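Local coordinates for putative uncharacterized protein (Acidianus two-tailed virus, PDB 3FAJ), which is a structural protein of the virion of an archaeal virus and probably binds DNA, at residues A[45-48]-A[49-53]; A[67-70]-A[71-75]; A[80-83]-A[84-88]; A[108-112]-A[113-117]. One frame throughout, in Å; residues are numbered along the deposited sequence.

Contact 1: A[45-48]-A[49-53]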
loop_
_atom_site.group_PDB
_atom_site.type_symbol
_atom_site.label_atom_id
_atom_site.label_comp_id
_atom_site.label_asym_id
_atom_site.label_seq_id
_atom_site.Cartn_x
_atom_site.Cartn_y
_atom_site.Cartn_z
ATOM N N GLY A 45 -7.832 7.477 -7.851
ATOM C CA GLY A 45 -7.248 8.671 -8.424
ATOM C C GLY A 45 -7.182 9.821 -7.442
ATOM O O GLY A 45 -6.838 10.924 -7.823
ATOM N N GLN A 46 -7.441 9.609 -6.273
ATOM C CA GLN A 46 -7.537 10.617 -5.220
ATOM C C GLN A 46 -6.164 11.111 -4.764
ATOM O O GLN A 46 -6.030 12.231 -4.266
ATOM C CB GLN A 46 -8.294 10.070 -4.008
ATOM C CG GLN A 46 -9.771 9.789 -4.269
ATOM C CD GLN A 46 -10.441 9.181 -3.048
ATOM O OE1 GLN A 46 -9.764 8.561 -2.221
ATOM N NE2 GLN A 46 -11.772 9.425 -2.901
ATOM N N LEU A 47 -5.153 10.262 -4.928
ATOM C CA LEU A 47 -3.781 10.501 -4.481
ATOM C C LEU A 47 -2.875 10.764 -5.662
ATOM O O LEU A 47 -3.166 10.374 -6.796
ATOM C CB LEU A 47 -3.259 9.281 -3.740
ATOM C CG LEU A 47 -3.394 9.198 -2.228
ATOM C CD1 LEU A 47 -4.615 9.902 -1.632
ATOM C CD2 LEU A 47 -3.265 7.727 -1.819
ATOM N N GLY A 48 -1.774 11.435 -5.401
ATOM C CA GLY A 48 -0.812 11.685 -6.444
ATOM C C GLY A 48 0.463 10.935 -6.132
ATOM O O GLY A 48 0.523 10.140 -5.177
ATOM N N TYR A 49 1.465 11.165 -6.970
ATOM C CA TYR A 49 2.784 10.600 -6.761
ATOM C C TYR A 49 3.712 11.776 -6.560
ATOM O O TYR A 49 3.637 12.749 -7.314
ATOM C CB TYR A 49 3.231 9.762 -7.963
ATOM C CG TYR A 49 4.566 9.078 -7.765
ATOM C CD1 TYR A 49 4.654 7.867 -7.066
ATOM C CD2 TYR A 49 5.744 9.642 -8.269
ATOM C CE1 TYR A 49 5.893 7.234 -6.879
ATOM C CE2 TYR A 49 6.986 9.005 -8.083
ATOM C CZ TYR A 49 7.036 7.794 -7.388
ATOM O OH TYR A 49 8.250 7.163 -7.182
ATOM N N PRO A 50 4.607 11.691 -5.564
ATOM C CA PRO A 50 4.910 10.575 -4.659
ATOM C C PRO A 50 4.061 10.443 -3.389
ATOM O O PRO A 50 4.387 9.608 -2.553
ATOM C CB PRO A 50 6.363 10.865 -4.260
ATOM C CG PRO A 50 6.398 12.345 -4.195
ATOM C CD PRO A 50 5.519 12.829 -5.342
ATOM N N GLU A 51 2.997 11.235 -3.242
ATOM C CA GLU A 51 2.127 11.144 -2.047
ATOM C C GLU A 51 1.783 9.704 -1.671
ATOM O O GLU A 51 1.890 9.313 -0.505
ATOM C CB GLU A 51 0.827 11.946 -2.242
ATOM C CG GLU A 51 -0.249 11.709 -1.164
ATOM C CD GLU A 51 -1.572 12.429 -1.449
ATOM O OE1 GLU A 51 -1.890 12.696 -2.630
ATOM O OE2 GLU A 51 -2.307 12.731 -0.480
ATOM N N VAL A 52 1.400 8.912 -2.666
ATOM C CA VAL A 52 0.961 7.555 -2.385
ATOM C C VAL A 52 2.074 6.734 -1.755
ATOM O O VAL A 52 1.826 6.056 -0.747
ATOM C CB VAL A 52 0.359 6.834 -3.631
ATOM C CG1 VAL A 52 1.343 6.767 -4.804
ATOM C CG2 VAL A 52 -0.154 5.408 -3.242
ATOM N N THR A 53 3.291 6.798 -2.313
ATOM C CA THR A 53 4.365 5.953 -1.768
ATOM C C THR A 53 4.921 6.461 -0.442
ATOM O O THR A 53 5.309 5.652 0.407
ATOM C CB THR A 53 5.490 5.725 -2.769
ATOM O OG1 THR A 53 5.875 6.981 -3.318
ATOM C CG2 THR A 53 4.996 4.772 -3.881
#
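The first torsion of Glu51 sets CG anti to the backbone N (169°), and the chain runs extended from there, carrying the carboxylate back over Leu47 to the backbone of Gly48. Glu51 OE1 accepts from Gly48 N at 3.0 Å, a fairly straight bond (161° at the hydrogen) that reaches the oxygen from its anti side, 25° out of the carboxylate plane. Leu47 crosses the glutamate at about a right angle, its CG 3.8 Å from Glu51 CD. The other carboxylate oxygen, OE2, forms a salt bridge with Lys55 one turn on. Here a loop becomes a helix: Gly45, at positive phi, ends helix 31-43 in a Schellman motif, and Pro50, preceded by a cis peptide bond, is the N-cap of helix 51-66. Val52 N donates to Gly48 O at 2.9 Å, so the start of this helix binds both polar backbone atoms of Gly48, a residue suited to contact through its backbone alone. Val52, with two branches, puts CG1 against Gly48 O and CG2 against Leu47 CD2 (4.1 Å). CB of Tyr49 points away from the loop, CB of Pro50 lies over the centre of one ring face, and the tyrosine backbone pairs with Gln99 in a small antiparallel sheet.

Contact 2: A[67-70]-A[71-75]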
loop_
_atom_site.group_PDB
_atom_site.type_symbol
_atom_site.label_atom_id
_atom_site.label_comp_id
_atom_site.label_asym_id
_atom_site.label_seq_id
_atom_site.Cartn_x
_atom_site.Cartn_y
_atom_site.Cartn_z
ATOM N N GLY A 67 6.494 -4.475 14.952
ATOM C CA GLY A 67 6.813 -5.882 14.705
ATOM C C GLY A 67 5.807 -6.653 13.874
ATOM O O GLY A 67 5.776 -7.898 13.932
ATOM N N ASP A 68 4.977 -5.926 13.113
ATOM C CA ASP A 68 4.036 -6.532 12.149
ATOM C C ASP A 68 4.824 -6.809 10.865
ATOM O O ASP A 68 4.712 -6.072 9.870
ATOM C CB ASP A 68 2.875 -5.578 11.815
ATOM C CG ASP A 68 2.114 -5.083 13.048
ATOM O OD1 ASP A 68 1.797 -5.908 13.939
ATOM O OD2 ASP A 68 1.791 -3.869 13.103
ATOM N N GLU A 69 5.665 -7.843 10.917
ATOM C CA GLU A 69 6.705 -8.042 9.904
ATOM C C GLU A 69 6.098 -8.324 8.532
ATOM O O GLU A 69 6.585 -7.810 7.527
ATOM C CB GLU A 69 7.639 -9.197 10.312
ATOM C CG GLU A 69 8.823 -9.396 9.360
ATOM C CD GLU A 69 9.825 -10.434 9.819
ATOM O OE1 GLU A 69 9.754 -10.902 10.993
ATOM O OE2 GLU A 69 10.725 -10.756 9.013
ATOM N N ARG A 70 5.057 -9.153 8.483
ATOM C CA ARG A 70 4.450 -9.541 7.200
ATOM C C ARG A 70 3.729 -8.355 6.559
ATOM O O ARG A 70 3.764 -8.171 5.324
ATOM C CB ARG A 70 3.502 -10.730 7.383
ATOM C CG ARG A 70 4.188 -11.991 7.896
ATOM C CD ARG A 70 3.233 -13.175 7.832
ATOM N NE ARG A 70 3.816 -14.426 8.324
ATOM C CZ ARG A 70 4.694 -15.171 7.656
ATOM N NH1 ARG A 70 5.130 -14.776 6.461
ATOM N NH2 ARG A 70 5.143 -16.307 8.186
ATOM N N THR A 71 3.099 -7.536 7.406
ATOM C CA THR A 71 2.439 -6.308 6.971
ATOM C C THR A 71 3.460 -5.328 6.368
ATOM O O THR A 71 3.240 -4.766 5.275
ATOM C CB THR A 71 1.679 -5.644 8.170
ATOM O OG1 THR A 71 0.557 -6.477 8.518
ATOM C CG2 THR A 71 1.178 -4.235 7.790
ATOM N N LYS A 72 4.576 -5.156 7.065
ATOM C CA LYS A 72 5.688 -4.336 6.567
ATOM C C LYS A 72 6.081 -4.822 5.181
ATOM O O LYS A 72 6.209 -4.017 4.241
ATOM C CB LYS A 72 6.870 -4.421 7.533
ATOM C CG LYS A 72 8.171 -3.775 7.042
ATOM C CD LYS A 72 9.344 -4.197 7.926
ATOM C CE LYS A 72 9.854 -5.634 7.606
ATOM N NZ LYS A 72 11.020 -5.984 8.493
ATOM N N GLU A 73 6.279 -6.135 5.045
ATOM C CA GLU A 73 6.767 -6.681 3.769
ATOM C C GLU A 73 5.743 -6.537 2.645
ATOM O O GLU A 73 6.118 -6.221 1.502
ATOM C CB GLU A 73 7.200 -8.128 3.953
ATOM C CG GLU A 73 8.459 -8.229 4.860
ATOM C CD GLU A 73 8.827 -9.652 5.239
ATOM O OE1 GLU A 73 7.964 -10.554 5.152
ATOM O OE2 GLU A 73 9.996 -9.859 5.637
ATOM N N ALA A 74 4.456 -6.723 2.960
ATOM C CA ALA A 74 3.431 -6.564 1.925
ATOM C C ALA A 74 3.378 -5.130 1.407
ATOM O O ALA A 74 3.307 -4.910 0.182
ATOM C CB ALA A 74 2.033 -7.055 2.417
ATOM N N ILE A 75 3.440 -4.165 2.331
ATOM C CA ILE A 75 3.436 -2.737 1.939
ATOM C C ILE A 75 4.694 -2.444 1.114
ATOM O O ILE A 75 4.616 -1.790 0.077
ATOM C CB ILE A 75 3.301 -1.794 3.148
ATOM C CG1 ILE A 75 1.980 -2.057 3.902
ATOM C CG2 ILE A 75 3.424 -0.328 2.659
ATOM C CD1 ILE A 75 1.968 -1.439 5.316
HETATM O O HOH W 1 12.341 -8.412 8.063
#
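Lys72 N donates to Asp68 O at 3.0 Å, and Glu73 N to Glu69 O and Ala74 N to Arg70 O repeat the i to i+4 step from the first turn of helix 69-86. Asp68 is the N-cap residue, although its side chain makes no capping bond; it also centres an inverse gamma turn from Gly67 to Glu69, and Gly67, at positive phi, closes the preceding helix in a Schellman motif. CB of Asp68 rests 3.8 Å from CB of Thr71, on the side facing the helices around it, where the threonine hydroxyl is hydrogen-bonded to Asn131 of helix 125-132. Thr71, small and with a hydroxyl on CB, suits this buried place. On the outer side Glu69 and Glu73 lie side by side and point the same way, their carboxylate planes 73° apart and their OE2 atoms 3.6 Å from each other. Lys72 bends at its third torsion (78°), which brings NZ near CG of Glu69 (4.1 Å). A water accepts from Lys72 NZ at 2.8 Å and donates to Glu69 OE2 at 3.0 Å, bridging charged groups that do not meet directly. Two carboxylates this close would tend to raise each other's proton affinity, an effect that the water-linked ammonium group probably moderates.

Contact 3: A[80-83]-A[84-88]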
loop_
_atom_site.group_PDB
_atom_site.type_symbol
_atom_site.label_atom_id
_atom_site.label_comp_id
_atom_site.label_asym_id
_atom_site.label_seq_id
_atom_site.Cartn_x
_atom_site.Cartn_y
_atom_site.Cartn_z
ATOM N N LYS A 80 7.215 -0.828 -4.065
ATOM C CA LYS A 80 8.116 -1.138 -5.180
ATOM C C LYS A 80 7.371 -1.170 -6.518
ATOM O O LYS A 80 7.839 -0.633 -7.539
ATOM C CB LYS A 80 8.803 -2.473 -4.920
ATOM C CG LYS A 80 9.858 -2.852 -5.972
ATOM C CD LYS A 80 10.926 -3.775 -5.406
ATOM C CE LYS A 80 10.359 -5.014 -4.726
ATOM N NZ LYS A 80 11.401 -6.106 -4.678
ATOM N N MET A 81 6.197 -1.813 -6.515
ATOM C CA MET A 81 5.419 -1.952 -7.750
ATOM C C MET A 81 4.980 -0.589 -8.257
ATOM O O MET A 81 5.090 -0.299 -9.447
ATOM C CB MET A 81 4.190 -2.859 -7.537
ATOM C CG MET A 81 4.580 -4.334 -7.484
ATOM S SD MET A 81 3.113 -5.342 -7.204
ATOM C CE MET A 81 3.068 -5.538 -5.433
ATOM N N ILE A 82 4.490 0.256 -7.352
ATOM C CA ILE A 82 4.024 1.589 -7.758
ATOM C C ILE A 82 5.187 2.460 -8.237
ATOM O O ILE A 82 5.104 3.102 -9.284
ATOM C CB ILE A 82 3.239 2.287 -6.623
ATOM C CG1 ILE A 82 1.964 1.494 -6.294
ATOM C CG2 ILE A 82 2.896 3.741 -7.036
ATOM C CD1 ILE A 82 1.150 2.063 -5.169
ATOM N N SER A 83 6.294 2.454 -7.479
ATOM C CA SER A 83 7.503 3.201 -7.849
ATOM C C SER A 83 8.005 2.815 -9.234
ATOM O O SER A 83 8.346 3.678 -10.044
ATOM C CB SER A 83 8.615 2.958 -6.821
ATOM O OG SER A 83 8.185 3.333 -5.526
ATOM N N ASP A 84 8.052 1.507 -9.489
ATOM C CA ASP A 84 8.539 0.980 -10.753
ATOM C C ASP A 84 7.639 1.394 -11.913
ATOM O O ASP A 84 8.150 1.744 -12.985
ATOM C CB ASP A 84 8.653 -0.544 -10.700
ATOM C CG ASP A 84 9.811 -1.032 -9.828
ATOM O OD1 ASP A 84 10.680 -0.220 -9.406
ATOM O OD2 ASP A 84 9.845 -2.260 -9.564
ATOM N N ALA A 85 6.324 1.353 -11.693
ATOM C CA ALA A 85 5.351 1.692 -12.725
ATOM C C ALA A 85 5.403 3.191 -13.031
ATOM O O ALA A 85 5.083 3.603 -14.138
ATOM C CB ALA A 85 3.933 1.261 -12.314
ATOM N N MET A 86 5.838 3.994 -12.054
ATOM C CA MET A 86 5.925 5.445 -12.239
ATOM C C MET A 86 7.197 5.911 -12.939
ATOM O O MET A 86 7.282 7.078 -13.348
ATOM C CB MET A 86 5.762 6.192 -10.911
ATOM C CG MET A 86 4.326 6.254 -10.410
ATOM S SD MET A 86 3.165 7.082 -11.538
ATOM C CE MET A 86 3.803 8.749 -11.594
ATOM N N LYS A 87 8.177 5.010 -13.071
ATOM C CA LYS A 87 9.488 5.361 -13.646
ATOM C C LYS A 87 9.407 6.052 -15.014
ATOM O O LYS A 87 10.020 7.111 -15.191
ATOM C CB LYS A 87 10.436 4.152 -13.690
ATOM C CG LYS A 87 10.855 3.643 -12.327
ATOM C CD LYS A 87 12.174 2.888 -12.403
ATOM C CE LYS A 87 12.304 1.823 -11.307
ATOM N NZ LYS A 87 11.975 2.285 -9.911
ATOM N N PRO A 88 8.651 5.479 -15.982
ATOM C CA PRO A 88 8.512 6.162 -17.282
ATOM C C PRO A 88 7.909 7.576 -17.206
ATOM O O PRO A 88 8.018 8.348 -18.163
ATOM C CB PRO A 88 7.563 5.242 -18.065
ATOM C CG PRO A 88 7.689 3.923 -17.426
ATOM C CD PRO A 88 7.914 4.201 -15.968
#
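Asp84 lays its carboxylate beside the aliphatic part of Lys80, both side chains pointing the same way, with Asp84 OD2 3.6 Å from Lys80 CG. The aspartate takes a first torsion of -72°, which sets CG beside its own backbone N and brings the carboxylate close to Lys80 O, though without a bond, since both are acceptors. Lys80 O accepts from Asp84 N at 2.9 Å, the ordinary helical bond. In the conformer described, the ammonium group of Lys80 leads away. The charge partner of the aspartate is Lys87, whose NZ donates to the anti lone pair of Asp84 OD1 at 2.9 Å, a salt bridge between i and i+3. A bend at the last torsion of Lys87 (-49°) turns NZ back toward the carboxylate, while Lys87 CG lies 3.4 Å from Ser83 O. In the conformer described, Ser83 OG is hydrogen-bonded to Val79 O, a common way for serine to be satisfied inside a helix.

On the buried side, Met86 folds at both chi2 and chi3, and its CG sits 4.4 Å from CG2 of Ile82. The small Ala85 leaves room for helix 103-111 to approach, touching Val109. Met86 N donates to Ile82 O at 3.0 Å and weakly to Ser83 O, a bifurcated bond. Shared donation between i-4 and i-3 acceptors is characteristic of an alpha helix tightening toward 3-10 geometry, here before the 3-10 segment at Lys87 and Pro88.

Contact 4: A[108-112]-A[113-117]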
loop_
_atom_site.group_PDB
_atom_site.type_symbol
_atom_site.label_atom_id
_atom_site.label_comp_id
_atom_site.label_asym_id
_atom_site.label_seq_id
_atom_site.Cartn_x
_atom_site.Cartn_y
_atom_site.Cartn_z
ATOM N N GLN A 108 -2.293 -0.750 -14.741
ATOM C CA GLN A 108 -1.192 -1.729 -14.722
ATOM C C GLN A 108 -1.039 -2.322 -13.325
ATOM O O GLN A 108 -1.023 -3.554 -13.150
ATOM C CB GLN A 108 0.100 -1.049 -15.155
ATOM C CG GLN A 108 1.340 -1.923 -15.083
ATOM C CD GLN A 108 2.597 -1.161 -15.439
ATOM O OE1 GLN A 108 2.545 -0.148 -16.145
ATOM N NE2 GLN A 108 3.735 -1.638 -14.953
ATOM N N VAL A 109 -0.961 -1.447 -12.328
ATOM C CA VAL A 109 -0.768 -1.894 -10.928
ATOM C C VAL A 109 -1.927 -2.763 -10.433
ATOM O O VAL A 109 -1.712 -3.868 -9.908
ATOM C CB VAL A 109 -0.486 -0.688 -9.985
ATOM C CG1 VAL A 109 -0.414 -1.141 -8.527
ATOM C CG2 VAL A 109 0.840 -0.013 -10.385
ATOM N N THR A 110 -3.156 -2.289 -10.620
ATOM C CA THR A 110 -4.331 -3.010 -10.112
ATOM C C THR A 110 -4.547 -4.354 -10.814
ATOM O O THR A 110 -5.144 -5.275 -10.234
ATOM C CB THR A 110 -5.616 -2.158 -10.166
ATOM O OG1 THR A 110 -5.878 -1.751 -11.499
ATOM C CG2 THR A 110 -5.468 -0.914 -9.289
ATOM N N SER A 111 -4.023 -4.473 -12.036
ATOM C CA SER A 111 -4.103 -5.715 -12.820
ATOM C C SER A 111 -3.006 -6.717 -12.472
ATOM O O SER A 111 -3.045 -7.871 -12.905
ATOM C CB SER A 111 -4.028 -5.401 -14.311
ATOM O OG SER A 111 -5.223 -4.814 -14.770
ATOM N N ASN A 112 -2.014 -6.267 -11.708
ATOM C CA ASN A 112 -0.878 -7.114 -11.329
ATOM C C ASN A 112 -1.304 -8.119 -10.245
ATOM O O ASN A 112 -1.705 -7.723 -9.156
ATOM C CB ASN A 112 0.277 -6.224 -10.847
ATOM C CG ASN A 112 1.553 -6.998 -10.522
ATOM O OD1 ASN A 112 1.510 -8.151 -10.106
ATOM N ND2 ASN A 112 2.710 -6.328 -10.676
ATOM N N PRO A 113 -1.225 -9.431 -10.532
ATOM C CA PRO A 113 -1.685 -10.374 -9.505
ATOM C C PRO A 113 -0.953 -10.256 -8.162
ATOM O O PRO A 113 -1.560 -10.478 -7.119
ATOM C CB PRO A 113 -1.454 -11.757 -10.161
ATOM C CG PRO A 113 -1.434 -11.471 -11.633
ATOM C CD PRO A 113 -0.742 -10.136 -11.736
ATOM N N GLU A 114 0.326 -9.878 -8.174
ATOM C CA GLU A 114 1.063 -9.712 -6.927
ATOM C C GLU A 114 0.497 -8.545 -6.120
ATOM O O GLU A 114 0.393 -8.613 -4.902
ATOM C CB GLU A 114 2.579 -9.537 -7.161
ATOM C CG GLU A 114 3.349 -9.579 -5.833
ATOM C CD GLU A 114 4.828 -9.307 -5.952
ATOM O OE1 GLU A 114 5.379 -9.459 -7.053
ATOM O OE2 GLU A 114 5.429 -8.938 -4.914
ATOM N N TYR A 115 0.077 -7.487 -6.812
ATOM C CA TYR A 115 -0.541 -6.359 -6.118
ATOM C C TYR A 115 -1.871 -6.799 -5.507
ATOM O O TYR A 115 -2.178 -6.498 -4.350
ATOM C CB TYR A 115 -0.774 -5.198 -7.090
ATOM C CG TYR A 115 -1.617 -4.072 -6.486
ATOM C CD1 TYR A 115 -1.017 -3.038 -5.774
ATOM C CD2 TYR A 115 -3.003 -4.061 -6.632
ATOM C CE1 TYR A 115 -1.786 -2.006 -5.251
ATOM C CE2 TYR A 115 -3.797 -3.028 -6.092
ATOM C CZ TYR A 115 -3.162 -2.009 -5.393
ATOM O OH TYR A 115 -3.890 -0.958 -4.865
ATOM N N GLN A 116 -2.676 -7.483 -6.306
ATOM C CA GLN A 116 -3.980 -7.949 -5.810
ATOM C C GLN A 116 -3.793 -8.818 -4.561
ATOM O O GLN A 116 -4.542 -8.674 -3.586
ATOM C CB GLN A 116 -4.725 -8.741 -6.872
ATOM C CG GLN A 116 -5.078 -7.917 -8.113
ATOM C CD GLN A 116 -5.512 -8.780 -9.316
ATOM O OE1 GLN A 116 -5.412 -10.032 -9.306
ATOM N NE2 GLN A 116 -5.959 -8.113 -10.379
ATOM N N GLN A 117 -2.814 -9.721 -4.602
ATOM C CA GLN A 117 -2.559 -10.622 -3.467
ATOM C C GLN A 117 -2.144 -9.826 -2.232
ATOM O O GLN A 117 -2.619 -10.101 -1.119
ATOM C CB GLN A 117 -1.449 -11.605 -3.793
ATOM C CG GLN A 117 -1.778 -12.708 -4.725
ATOM C CD GLN A 117 -0.560 -13.579 -4.927
ATOM O OE1 GLN A 117 0.555 -13.182 -4.564
ATOM N NE2 GLN A 117 -0.755 -14.775 -5.457
#
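Asn112 OD1 accepts from Glu114 N at 2.8 Å, the capping bond that starts helix 113-123. The bond is bent, 139° at the hydrogen, and the donor is tilted 26° from the plane of the side-chain carbonyl. With CG of Asn112 anti to the backbone N (-176°), the amide swings forward beside the first turn, where its oxygen can meet a backbone N-H that has no earlier carbonyl in the helix to serve it. Proline suits the next place, Pro113, since the first residue of a helix needs no N-H and its ring fixes phi. Asn112 O continues the pattern by accepting from Gln116 N at 3.0 Å.

A second link runs back to the preceding helix. Gln116, extended beyond CG, sends NE2 to Thr110 O at 3.0 Å, and the donor lies in the carbonyl plane. Near the end of helix 103-111, a side-chain amide thus serves a late carbonyl.

Beneath the turn lies the ring of Tyr115. CG1 of Val109 stands over one face in a CH-pi contact, 3.8 Å from the centroid and displaced toward the rim at CD1. Thr110 runs alongside the ring, its CG2 4.2 Å from Tyr115 CE2. The phenol oxygen is hydrogen-bonded to Glu43 of helix 31-43, and Leu39 and Phe42 touch the tyrosine side chain. The corner is therefore held by hydrogen bonds from amide N-H groups on its polar side and by dispersion on its apolar side, with the buried tyrosine's hydroxyl satisfied.

The four contacts follow one another along the chain, and none nests in or crosses another. Contact 1 closes the loop between helix 31-43 and helix 51-66; contact 2 opens helix 69-86 just after the turn that ends helix 51-66, and contact 3 lies at the other end of the same helix, its centre about 20 Å from that of contact 2. Contact 4 forms the corner between helices 103-111 and 113-123. Contact 3 is the meeting point: Tyr49 and Thr53 of contact 1 pack on Met86, Ile82 and Ser83, while Met81 and Ala85 touch Asn112, Tyr115 and Val109 of contact 4. Contacts 1 and 2 lie on opposite sides of the centre of this helical fold.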